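Local coordinates for protein methylxanthine N1-demethylase NdmA (Pseudomonas putida, PDB 6ICN) that removes the N1-methyl group of caffeine and related methylxanthines as a Rieske-type oxygenase, giving theobromine and formaldehyde from caffeine with O2 and NADH, at residues R164-I169 with E287-S292; P197-D202 with F304-P309; P233-I238 with I297-L302. All coordinates share one frame; numbering follows the deposited sequence.

Contact 1: residues R164-I169 with E287-S292; sequences RLRIVI and EQSDDS
Arg164, Glu287 and Ser289 meet around one shared water that bridges the segments, between which there is no direct hydrogen bond. The water donates to the carbonyl oxygens Arg164 O and Glu287 O, each 3.0 Å away. Its third partner is Ser289 OG, 2.6 Å from the water oxygen, reached because the hydroxyl sits between the backbone N and the carbonyl carbon (chi1 62°). Arg164 O also receives a CA-H...O contact from Glu287 CA at 3.6 Å, with 162° at the hydrogen, a weak contact that accompanies the close approach of the two backbones.

The charged pair beside this is loose. Arg164 NH1 stands 3.6 Å from Glu287 OE2, a long salt bridge, with guanidinium and carboxylate planes turned 75° apart. Each group has a stronger partner: the guanidinium pairs with Asp162, and Glu287 OE1 accepts from the backbone N of Leu263. Apolar atoms also meet here, where methyl CD2 of Leu165 lies against the Glu287 backbone and reaches its CB at 3.7 Å. Ser289 CB meets Arg166 CB at 3.5 Å and also touches CD, the extended arginine chain passing over it on the way to a salt bridge with Asp293.

This surface contact lies at the edge of the seven-stranded antiparallel sheet, where strand 166-175 starts beside strand 277-286 with backbone bonds between Arg166 and Arg286. The loop after strand 277-286 then turns into helix 293-313, which Ser292 N-caps through a bond to Tyr294 N.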
loop_
_atom_site.group_PDB
_atom_site.type_symbol
_atom_site.label_atom_id
_atom_site.label_comp_id
_atom_site.label_asym_id
_atom_site.label_seq_id
_atom_site.Cartn_x
_atom_site.Cartn_y
_atom_site.Cartn_z
ATOM N N ARG A 164 -29.360 21.791 30.961
ATOM C CA ARG A 164 -28.170 21.799 31.802
ATOM C C ARG A 164 -27.010 21.015 31.197
ATOM O O ARG A 164 -25.899 21.083 31.735
ATOM C CB ARG A 164 -28.477 21.213 33.182
ATOM C CG ARG A 164 -29.571 21.931 33.943
ATOM C CD ARG A 164 -29.935 21.181 35.210
ATOM N NE ARG A 164 -30.332 19.800 34.942
ATOM C CZ ARG A 164 -29.843 18.744 35.584
ATOM N NH1 ARG A 164 -28.941 18.911 36.546
ATOM N NH2 ARG A 164 -30.269 17.520 35.279
ATOM N N LEU A 165 -27.240 20.261 30.122
ATOM C CA LEU A 165 -26.266 19.292 29.626
ATOM C C LEU A 165 -25.866 19.615 28.192
ATOM O O LEU A 165 -26.727 19.864 27.343
ATOM C CB LEU A 165 -26.833 17.877 29.689
ATOM C CG LEU A 165 -27.496 17.408 30.985
ATOM C CD1 LEU A 165 -27.993 15.972 30.841
ATOM C CD2 LEU A 165 -26.532 17.543 32.164
ATOM N N ARG A 166 -24.559 19.589 27.929
ATOM C CA ARG A 166 -24.019 19.695 26.579
ATOM C C ARG A 166 -23.916 18.287 25.997
ATOM O O ARG A 166 -23.338 17.402 26.633
ATOM C CB ARG A 166 -22.645 20.371 26.610
ATOM C CG ARG A 166 -21.868 20.337 25.291
ATOM C CD ARG A 166 -20.547 21.107 25.382
ATOM N NE ARG A 166 -19.803 21.072 24.128
ATOM C CZ ARG A 166 -20.031 21.885 23.102
ATOM N NH1 ARG A 166 -20.987 22.807 23.191
ATOM N NH2 ARG A 166 -19.304 21.788 21.990
ATOM N N ILE A 167 -24.474 18.089 24.801
ATOM C CA ILE A 167 -24.556 16.774 24.158
ATOM C C ILE A 167 -23.549 16.701 23.015
ATOM O O ILE A 167 -23.474 17.617 22.190
ATOM C CB ILE A 167 -25.976 16.506 23.634
ATOM C CG1 ILE A 167 -26.977 16.485 24.796
ATOM C CG2 ILE A 167 -26.020 15.206 22.839
ATOM C CD1 ILE A 167 -28.419 16.311 24.349
ATOM N N VAL A 168 -22.799 15.592 22.945
ATOM C CA VAL A 168 -21.869 15.315 21.853
ATOM C C VAL A 168 -22.242 13.975 21.226
ATOM O O VAL A 168 -22.347 12.962 21.932
ATOM C CB VAL A 168 -20.409 15.285 22.348
ATOM C CG1 VAL A 168 -19.468 14.783 21.235
ATOM C CG2 VAL A 168 -19.978 16.657 22.882
ATOM N N ILE A 169 -22.449 13.970 19.912
ATOM C CA ILE A 169 -22.723 12.755 19.145
ATOM C C ILE A 169 -21.411 12.296 18.523
ATOM O O ILE A 169 -20.854 12.980 17.653
ATOM C CB ILE A 169 -23.775 13.003 18.054
ATOM C CG1 ILE A 169 -25.079 13.542 18.663
ATOM C CG2 ILE A 169 -24.027 11.713 17.236
ATOM C CD1 ILE A 169 -26.066 14.119 17.613
ATOM N N GLU A 287 -22.900 17.778 32.374
ATOM C CA GLU A 287 -23.305 18.992 33.071
ATOM C C GLU A 287 -22.161 19.996 33.145
ATOM O O GLU A 287 -22.355 21.192 32.889
ATOM C CB GLU A 287 -23.796 18.615 34.469
ATOM C CG GLU A 287 -24.336 19.763 35.278
ATOM C CD GLU A 287 -24.810 19.300 36.647
ATOM O OE1 GLU A 287 -24.431 18.181 37.070
ATOM O OE2 GLU A 287 -25.565 20.057 37.292
ATOM N N GLN A 288 -20.961 19.523 33.488
ATOM C CA GLN A 288 -19.756 20.355 33.480
ATOM C C GLN A 288 -19.190 20.339 32.066
ATOM O O GLN A 288 -18.588 19.350 31.640
ATOM C CB GLN A 288 -18.742 19.843 34.499
ATOM C CG GLN A 288 -19.059 20.241 35.937
ATOM C CD GLN A 288 -18.012 19.753 36.926
ATOM O OE1 GLN A 288 -17.033 19.099 36.548
ATOM N NE2 GLN A 288 -18.212 20.071 38.207
ATOM N N SER A 289 -19.385 21.431 31.323
ATOM C CA SER A 289 -19.118 21.402 29.889
ATOM C C SER A 289 -18.197 22.529 29.432
ATOM O O SER A 289 -18.141 22.825 28.229
ATOM C CB SER A 289 -20.421 21.449 29.096
ATOM O OG SER A 289 -21.148 22.646 29.343
ATOM N N ASP A 290 -17.475 23.170 30.351
ATOM C CA ASP A 290 -16.523 24.199 29.950
ATOM C C ASP A 290 -15.205 23.606 29.455
ATOM O O ASP A 290 -14.378 24.337 28.901
ATOM C CB ASP A 290 -16.262 25.145 31.123
ATOM C CG ASP A 290 -15.923 24.390 32.419
ATOM O OD1 ASP A 290 -16.688 23.515 32.848
ATOM O OD2 ASP A 290 -14.833 24.686 32.964
ATOM N N ASP A 291 -15.005 22.296 29.608
ATOM C CA ASP A 291 -13.789 21.633 29.173
ATOM C C ASP A 291 -13.922 21.207 27.713
ATOM O O ASP A 291 -14.936 21.447 27.055
ATOM C CB ASP A 291 -13.505 20.439 30.073
ATOM C CG ASP A 291 -14.683 19.468 30.142
ATOM O OD1 ASP A 291 -15.708 19.694 29.461
ATOM O OD2 ASP A 291 -14.572 18.477 30.883
ATOM N N SER A 292 -12.898 20.533 27.203
ATOM C CA SER A 292 -12.858 20.169 25.790
ATOM C C SER A 292 -13.699 18.929 25.508
ATOM O O SER A 292 -13.559 17.920 26.202
ATOM C CB SER A 292 -11.420 19.888 25.359
ATOM O OG SER A 292 -11.424 19.331 24.061
HETATM O O HOH W 1 -23.527 22.402 30.416
#

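Contact 2: residues P197-D202 with F304-P309; sequences PGTLFD and FAEDKP. With CO (cobalt (II) ion), chain E; CFF (caffeine), chain F.
Thr199 and Glu306 meet beside the mononuclear metal site, whose ligands His191, His196 and Asp307 form the facial triad of two histidines and one carboxylate found in Rieske oxygenases; cobalt occupies it here. In 197-202 the first link comes at Gly198, whose N donates to a water at 3.0 Å; the water donates to Glu306 OE2 at 2.8 Å. Next, Thr199 OG1 donates to the same OE2 at 2.8 Å, which accepts with its syn lone pair. With OG1 anti to the carbonyl carbon (chi1 -54°), the hydroxyl faces the helix. One carboxylate oxygen is thus gripped twice, while OE1 is hydrogen-bonded to ND1 of His196. Glu306 is therefore a second-shell residue that probably fixes the imidazole ring and favours its NE2 for the metal.

The end of Leu200 reaches the substrate, its CD2 3.9 Å from the caffeine methyl carbon C12. Across the pocket, Phe304 CE1 approaches a second methyl carbon, C14, at 3.7 Å. Asp307, next on the helix, chelates the cobalt with OD1 at 2.1 Å and OD2 at 2.2 Å, and a water is also bound, its oxygen 2.1 Å from the metal.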
loop_
_atom_site.group_PDB
_atom_site.type_symbol
_atom_site.label_atom_id
_atom_site.label_comp_id
_atom_site.label_asym_id
_atom_site.label_seq_id
_atom_site.Cartn_x
_atom_site.Cartn_y
_atom_site.Cartn_z
ATOM N N PRO A 197 -7.976 -1.399 33.237
ATOM C CA PRO A 197 -7.347 -1.075 34.532
ATOM C C PRO A 197 -6.801 0.342 34.611
ATOM O O PRO A 197 -6.991 1.019 35.629
ATOM C CB PRO A 197 -6.232 -2.124 34.652
ATOM C CG PRO A 197 -5.901 -2.467 33.253
ATOM C CD PRO A 197 -7.207 -2.425 32.512
ATOM N N GLY A 198 -6.127 0.830 33.577
ATOM C CA GLY A 198 -5.673 2.206 33.740
ATOM C C GLY A 198 -6.782 3.242 33.698
ATOM O O GLY A 198 -6.555 4.397 34.074
ATOM N N THR A 199 -7.983 2.839 33.308
ATOM C CA THR A 199 -8.895 3.714 32.592
ATOM C C THR A 199 -10.235 3.883 33.283
ATOM O O THR A 199 -10.688 5.021 33.474
ATOM C CB THR A 199 -9.071 3.133 31.176
ATOM O OG1 THR A 199 -7.769 2.966 30.592
ATOM C CG2 THR A 199 -9.899 4.047 30.305
ATOM N N LEU A 200 -10.887 2.783 33.658
ATOM C CA LEU A 200 -12.171 2.845 34.352
ATOM C C LEU A 200 -12.120 2.324 35.779
ATOM O O LEU A 200 -12.767 2.898 36.654
ATOM C CB LEU A 200 -13.239 2.068 33.568
ATOM C CG LEU A 200 -13.730 2.830 32.336
ATOM C CD1 LEU A 200 -14.695 1.992 31.508
ATOM C CD2 LEU A 200 -14.364 4.158 32.760
ATOM N N PHE A 201 -11.374 1.262 36.050
ATOM C CA PHE A 201 -11.392 0.659 37.374
ATOM C C PHE A 201 -9.975 0.421 37.870
ATOM O O PHE A 201 -9.035 0.290 37.082
ATOM C CB PHE A 201 -12.151 -0.673 37.373
ATOM C CG PHE A 201 -13.595 -0.558 37.781
ATOM C CD1 PHE A 201 -14.457 0.309 37.115
ATOM C CD2 PHE A 201 -14.097 -1.340 38.814
ATOM C CE1 PHE A 201 -15.795 0.408 37.480
ATOM C CE2 PHE A 201 -15.437 -1.252 39.183
ATOM C CZ PHE A 201 -16.287 -0.375 38.518
ATOM N N ASP A 202 -9.839 0.364 39.196
ATOM C CA ASP A 202 -8.649 -0.230 39.787
ATOM C C ASP A 202 -8.601 -1.713 39.425
ATOM O O ASP A 202 -9.641 -2.385 39.431
ATOM C CB ASP A 202 -8.656 -0.090 41.315
ATOM C CG ASP A 202 -8.274 1.294 41.788
ATOM O OD1 ASP A 202 -7.709 2.080 40.997
ATOM O OD2 ASP A 202 -8.522 1.585 42.975
ATOM N N PHE A 304 -13.160 2.132 24.087
ATOM C CA PHE A 304 -13.600 1.242 23.020
ATOM C C PHE A 304 -12.427 0.450 22.443
ATOM O O PHE A 304 -12.577 -0.726 22.100
ATOM C CB PHE A 304 -14.316 2.038 21.929
ATOM C CG PHE A 304 -15.654 2.631 22.362
ATOM C CD1 PHE A 304 -16.427 2.028 23.353
ATOM C CD2 PHE A 304 -16.129 3.797 21.760
ATOM C CE1 PHE A 304 -17.672 2.586 23.741
ATOM C CE2 PHE A 304 -17.369 4.356 22.145
ATOM C CZ PHE A 304 -18.135 3.745 23.127
ATOM N N ALA A 305 -11.249 1.083 22.319
ATOM C CA ALA A 305 -10.085 0.364 21.804
ATOM C C ALA A 305 -9.655 -0.741 22.753
ATOM O O ALA A 305 -9.124 -1.764 22.301
ATOM C CB ALA A 305 -8.911 1.318 21.565
ATOM N N GLU A 306 -9.851 -0.544 24.067
ATOM C CA GLU A 306 -9.546 -1.602 25.035
ATOM C C GLU A 306 -10.514 -2.782 24.902
ATOM O O GLU A 306 -10.090 -3.950 24.913
ATOM C CB GLU A 306 -9.556 -1.023 26.452
ATOM C CG GLU A 306 -8.367 -0.053 26.690
ATOM C CD GLU A 306 -8.430 0.711 28.019
ATOM O OE1 GLU A 306 -9.518 0.814 28.633
ATOM O OE2 GLU A 306 -7.374 1.253 28.431
ATOM N N ASP A 307 -11.813 -2.504 24.719
ATOM C CA ASP A 307 -12.788 -3.590 24.561
ATOM C C ASP A 307 -12.639 -4.338 23.234
ATOM O O ASP A 307 -12.779 -5.564 23.197
ATOM C CB ASP A 307 -14.218 -3.035 24.666
ATOM C CG ASP A 307 -14.627 -2.740 26.090
ATOM O OD1 ASP A 307 -14.589 -3.655 26.920
ATOM O OD2 ASP A 307 -15.005 -1.591 26.389
ATOM N N LYS A 308 -12.402 -3.619 22.131
ATOM C CA LYS A 308 -12.630 -4.162 20.788
ATOM C C LYS A 308 -11.959 -5.509 20.507
ATOM O O LYS A 308 -12.649 -6.427 20.038
ATOM C CB LYS A 308 -12.194 -3.104 19.760
ATOM C CG LYS A 308 -12.396 -3.527 18.301
ATOM C CD LYS A 308 -11.906 -2.397 17.361
ATOM C CE LYS A 308 -12.071 -2.769 15.876
ATOM N NZ LYS A 308 -11.096 -3.827 15.475
ATOM N N PRO A 309 -10.657 -5.701 20.745
ATOM C CA PRO A 309 -10.051 -6.978 20.333
ATOM C C PRO A 309 -10.622 -8.167 21.093
ATOM O O PRO A 309 -10.792 -9.250 20.520
ATOM C CB PRO A 309 -8.561 -6.771 20.620
ATOM C CG PRO A 309 -8.474 -5.605 21.529
ATOM C CD PRO A 309 -9.650 -4.740 21.228
HETATM CO CO CO E . -15.373 -2.408 28.422
HETATM N N1 CFF F . -18.746 1.994 29.629
HETATM C C2 CFF F . -18.739 2.554 30.881
HETATM C C10 CFF F . -19.282 0.657 29.440
HETATM C C6 CFF F . -18.261 2.663 28.579
HETATM N N3 CFF F . -18.238 3.801 31.065
HETATM O O11 CFF F . -19.174 1.947 31.813
HETATM C C12 CFF F . -18.223 4.407 32.393
HETATM C C4 CFF F . -17.743 4.482 30.004
HETATM C C5 CFF F . -17.756 3.935 28.772
HETATM N N9 CFF F . -17.198 5.707 29.905
HETATM O O13 CFF F . -18.269 2.168 27.485
HETATM N N7 CFF F . -17.227 4.830 27.917
HETATM C C8 CFF F . -16.883 5.918 28.616
HETATM C C14 CFF F . -16.943 4.909 26.494
HETATM O O HOH W 2 -6.245 -0.001 30.663
HETATM O O HOH W 3 -17.418 -1.980 28.218
#

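Contact 3: residues P233-I238 with I297-L302. With CFF (caffeine), chain F.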
loop_
_atom_site.group_PDB
_atom_site.type_symbol
_atom_site.label_atom_id
_atom_site.label_comp_id
_atom_site.label_asym_id
_atom_site.label_seq_id
_atom_site.Cartn_x
_atom_site.Cartn_y
_atom_site.Cartn_z
ATOM N N PRO A 233 -8.601 8.584 35.640
ATOM C CA PRO A 233 -8.595 10.001 35.245
ATOM C C PRO A 233 -9.871 10.710 35.677
ATOM O O PRO A 233 -10.926 10.095 35.836
ATOM C CB PRO A 233 -8.485 9.949 33.714
ATOM C CG PRO A 233 -7.936 8.588 33.401
ATOM C CD PRO A 233 -8.414 7.676 34.490
ATOM N N ASN A 234 -9.769 12.032 35.859
ATOM C CA ASN A 234 -10.934 12.815 36.261
ATOM C C ASN A 234 -12.024 12.835 35.190
ATOM O O ASN A 234 -13.203 13.005 35.527
ATOM C CB ASN A 234 -10.498 14.244 36.636
ATOM C CG ASN A 234 -11.682 15.186 36.914
ATOM O OD1 ASN A 234 -11.754 16.287 36.354
ATOM N ND2 ASN A 234 -12.611 14.757 37.774
ATOM N N GLN A 235 -11.670 12.654 33.914
ATOM C CA GLN A 235 -12.694 12.585 32.875
ATOM C C GLN A 235 -13.345 11.208 32.766
ATOM O O GLN A 235 -14.285 11.050 31.976
ATOM C CB GLN A 235 -12.121 12.992 31.511
ATOM C CG GLN A 235 -11.180 11.975 30.860
ATOM C CD GLN A 235 -9.725 12.187 31.252
ATOM O OE1 GLN A 235 -9.429 12.668 32.352
ATOM N NE2 GLN A 235 -8.804 11.837 30.346
ATOM N N ALA A 236 -12.877 10.219 33.523
ATOM C CA ALA A 236 -13.551 8.928 33.561
ATOM C C ALA A 236 -14.939 9.101 34.167
ATOM O O ALA A 236 -15.052 9.638 35.282
ATOM C CB ALA A 236 -12.748 7.912 34.373
ATOM N N PRO A 237 -16.021 8.696 33.468
ATOM C CA PRO A 237 -17.353 8.750 34.092
ATOM C C PRO A 237 -17.526 7.646 35.119
ATOM O O PRO A 237 -18.128 6.609 34.830
ATOM C CB PRO A 237 -18.315 8.574 32.908
ATOM C CG PRO A 237 -17.468 8.862 31.670
ATOM C CD PRO A 237 -16.102 8.373 32.032
ATOM N N ILE A 238 -16.995 7.861 36.320
ATOM C CA ILE A 238 -17.066 6.890 37.405
ATOM C C ILE A 238 -17.842 7.512 38.558
ATOM O O ILE A 238 -17.536 8.631 38.989
ATOM C CB ILE A 238 -15.661 6.443 37.853
ATOM C CG1 ILE A 238 -15.091 5.413 36.867
ATOM C CG2 ILE A 238 -15.699 5.882 39.263
ATOM C CD1 ILE A 238 -15.807 4.070 36.896
ATOM N N ILE A 297 -14.011 12.620 24.095
ATOM C CA ILE A 297 -14.008 11.757 22.914
ATOM C C ILE A 297 -12.781 10.863 22.928
ATOM O O ILE A 297 -12.868 9.659 22.658
ATOM C CB ILE A 297 -14.083 12.598 21.624
ATOM C CG1 ILE A 297 -15.455 13.266 21.510
ATOM C CG2 ILE A 297 -13.834 11.698 20.391
ATOM C CD1 ILE A 297 -15.498 14.424 20.487
ATOM N N ALA A 298 -11.619 11.423 23.278
ATOM C CA ALA A 298 -10.413 10.607 23.301
ATOM C C ALA A 298 -10.519 9.512 24.356
ATOM O O ALA A 298 -10.099 8.369 24.117
ATOM C CB ALA A 298 -9.188 11.487 23.558
ATOM N N PHE A 299 -11.085 9.841 25.525
ATOM C CA PHE A 299 -11.279 8.849 26.579
ATOM C C PHE A 299 -12.242 7.747 26.132
ATOM O O PHE A 299 -11.956 6.553 26.297
ATOM C CB PHE A 299 -11.794 9.522 27.845
ATOM C CG PHE A 299 -11.957 8.571 28.991
ATOM C CD1 PHE A 299 -10.866 8.199 29.751
ATOM C CD2 PHE A 299 -13.194 8.027 29.280
ATOM C CE1 PHE A 299 -11.007 7.300 30.803
ATOM C CE2 PHE A 299 -13.343 7.131 30.327
ATOM C CZ PHE A 299 -12.249 6.770 31.086
ATOM N N ASN A 300 -13.387 8.126 25.557
ATOM C CA ASN A 300 -14.319 7.108 25.056
ATOM C C ASN A 300 -13.648 6.214 24.020
ATOM O O ASN A 300 -13.810 4.989 24.043
ATOM C CB ASN A 300 -15.570 7.768 24.455
ATOM C CG ASN A 300 -16.385 8.518 25.490
ATOM O OD1 ASN A 300 -16.383 8.165 26.665
ATOM N ND2 ASN A 300 -17.060 9.579 25.061
ATOM N N ASP A 301 -12.890 6.816 23.094
ATOM C CA ASP A 301 -12.222 6.038 22.063
ATOM C C ASP A 301 -11.219 5.065 22.671
ATOM O O ASP A 301 -11.052 3.941 22.178
ATOM C CB ASP A 301 -11.521 6.973 21.078
ATOM C CG ASP A 301 -12.494 7.712 20.158
ATOM O OD1 ASP A 301 -13.703 7.387 20.145
ATOM O OD2 ASP A 301 -12.013 8.622 19.451
ATOM N N LEU A 302 -10.540 5.483 23.742
ATOM C CA LEU A 302 -9.593 4.604 24.434
ATOM C C LEU A 302 -10.306 3.406 25.053
ATOM O O LEU A 302 -9.862 2.257 24.902
ATOM C CB LEU A 302 -8.843 5.414 25.505
ATOM C CG LEU A 302 -7.928 4.653 26.468
ATOM C CD1 LEU A 302 -6.833 3.933 25.681
ATOM C CD2 LEU A 302 -7.342 5.591 27.530
HETATM N N1 CFF F . -18.746 1.994 29.629
HETATM C C2 CFF F . -18.739 2.554 30.881
HETATM C C10 CFF F . -19.282 0.657 29.440
HETATM C C6 CFF F . -18.261 2.663 28.579
HETATM N N3 CFF F . -18.238 3.801 31.065
HETATM O O11 CFF F . -19.174 1.947 31.813
HETATM C C12 CFF F . -18.223 4.407 32.393
HETATM C C4 CFF F . -17.743 4.482 30.004
HETATM C C5 CFF F . -17.756 3.935 28.772
HETATM N N9 CFF F . -17.198 5.707 29.905
HETATM O O13 CFF F . -18.269 2.168 27.485
HETATM N N7 CFF F . -17.227 4.830 27.917
HETATM C C8 CFF F . -16.883 5.918 28.616
HETATM C C14 CFF F . -16.943 4.909 26.494
#
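One wall of the caffeine pocket is built where the loop 233-238 closes on helix 293-313, and Phe299 is the side chain that fills the joint. With CG anti to the backbone N (chi1 -177°), its ring reaches from the helix and lies against the end of the type I beta turn Pro233 to Ala236. The tip of the ring does much of the touching: CZ lies 3.5 Å from Ala236 CB, and CE2 is 3.5 Å from Pro237 CD. The peptide between Gln235 and Ala236 passes over one face, Gln235 O and Ala236 N both offset toward the rim. At the root of the ring, Gln235 CG packs on Phe299 CB at 3.9 Å; the glutamine chain bends at chi2 (-90°), and its amide plane stands 63° from the ring.

Both partners continue into the ligand site. Pro237, centre of an inverse gamma turn, sets CG 3.6 Å from caffeine N9 and points its O at the methyl carbon C12, 3.3 Å away. From the helix, Asn300 OD1 comes within 3.0 Å of C8, and its ND2 is hydrogen-bonded to OE1 of Gln170, which probably holds the amide in that rotation. C8 also lies at the edge of the Phe299 ring. The loop leads into strand 239-246, while the helix lies over the sheet, Asn300 packing on Leu282 and Phe284 of strand 277-286 and Ile297 on Gln170 of strand 166-175.

In the fold
Helix 293-313 joins the three contacts in sequence: contact 1 holds the loop that leads into it, contact 3 uses 297-302 and contact 2 uses 304-309. Contacts 2 and 3, with centres 10 Å apart, share the caffeine and touch directly, Thr199 O lying 3.3 Å from Phe299 CZ. Their two loops close on the helix beside the substrate. The metal belongs to contact 2; the N1 methyl carbon C10 of caffeine lies 5.1 Å from the cobalt, the Phe299 side chain about 10 Å. Contact 1, centred 23 Å from contact 2 and 13 Å from contact 3, is remote from the pocket and meets contact 3 through Val168 CG1 and Ile297 CD1, 4.1 Å apart.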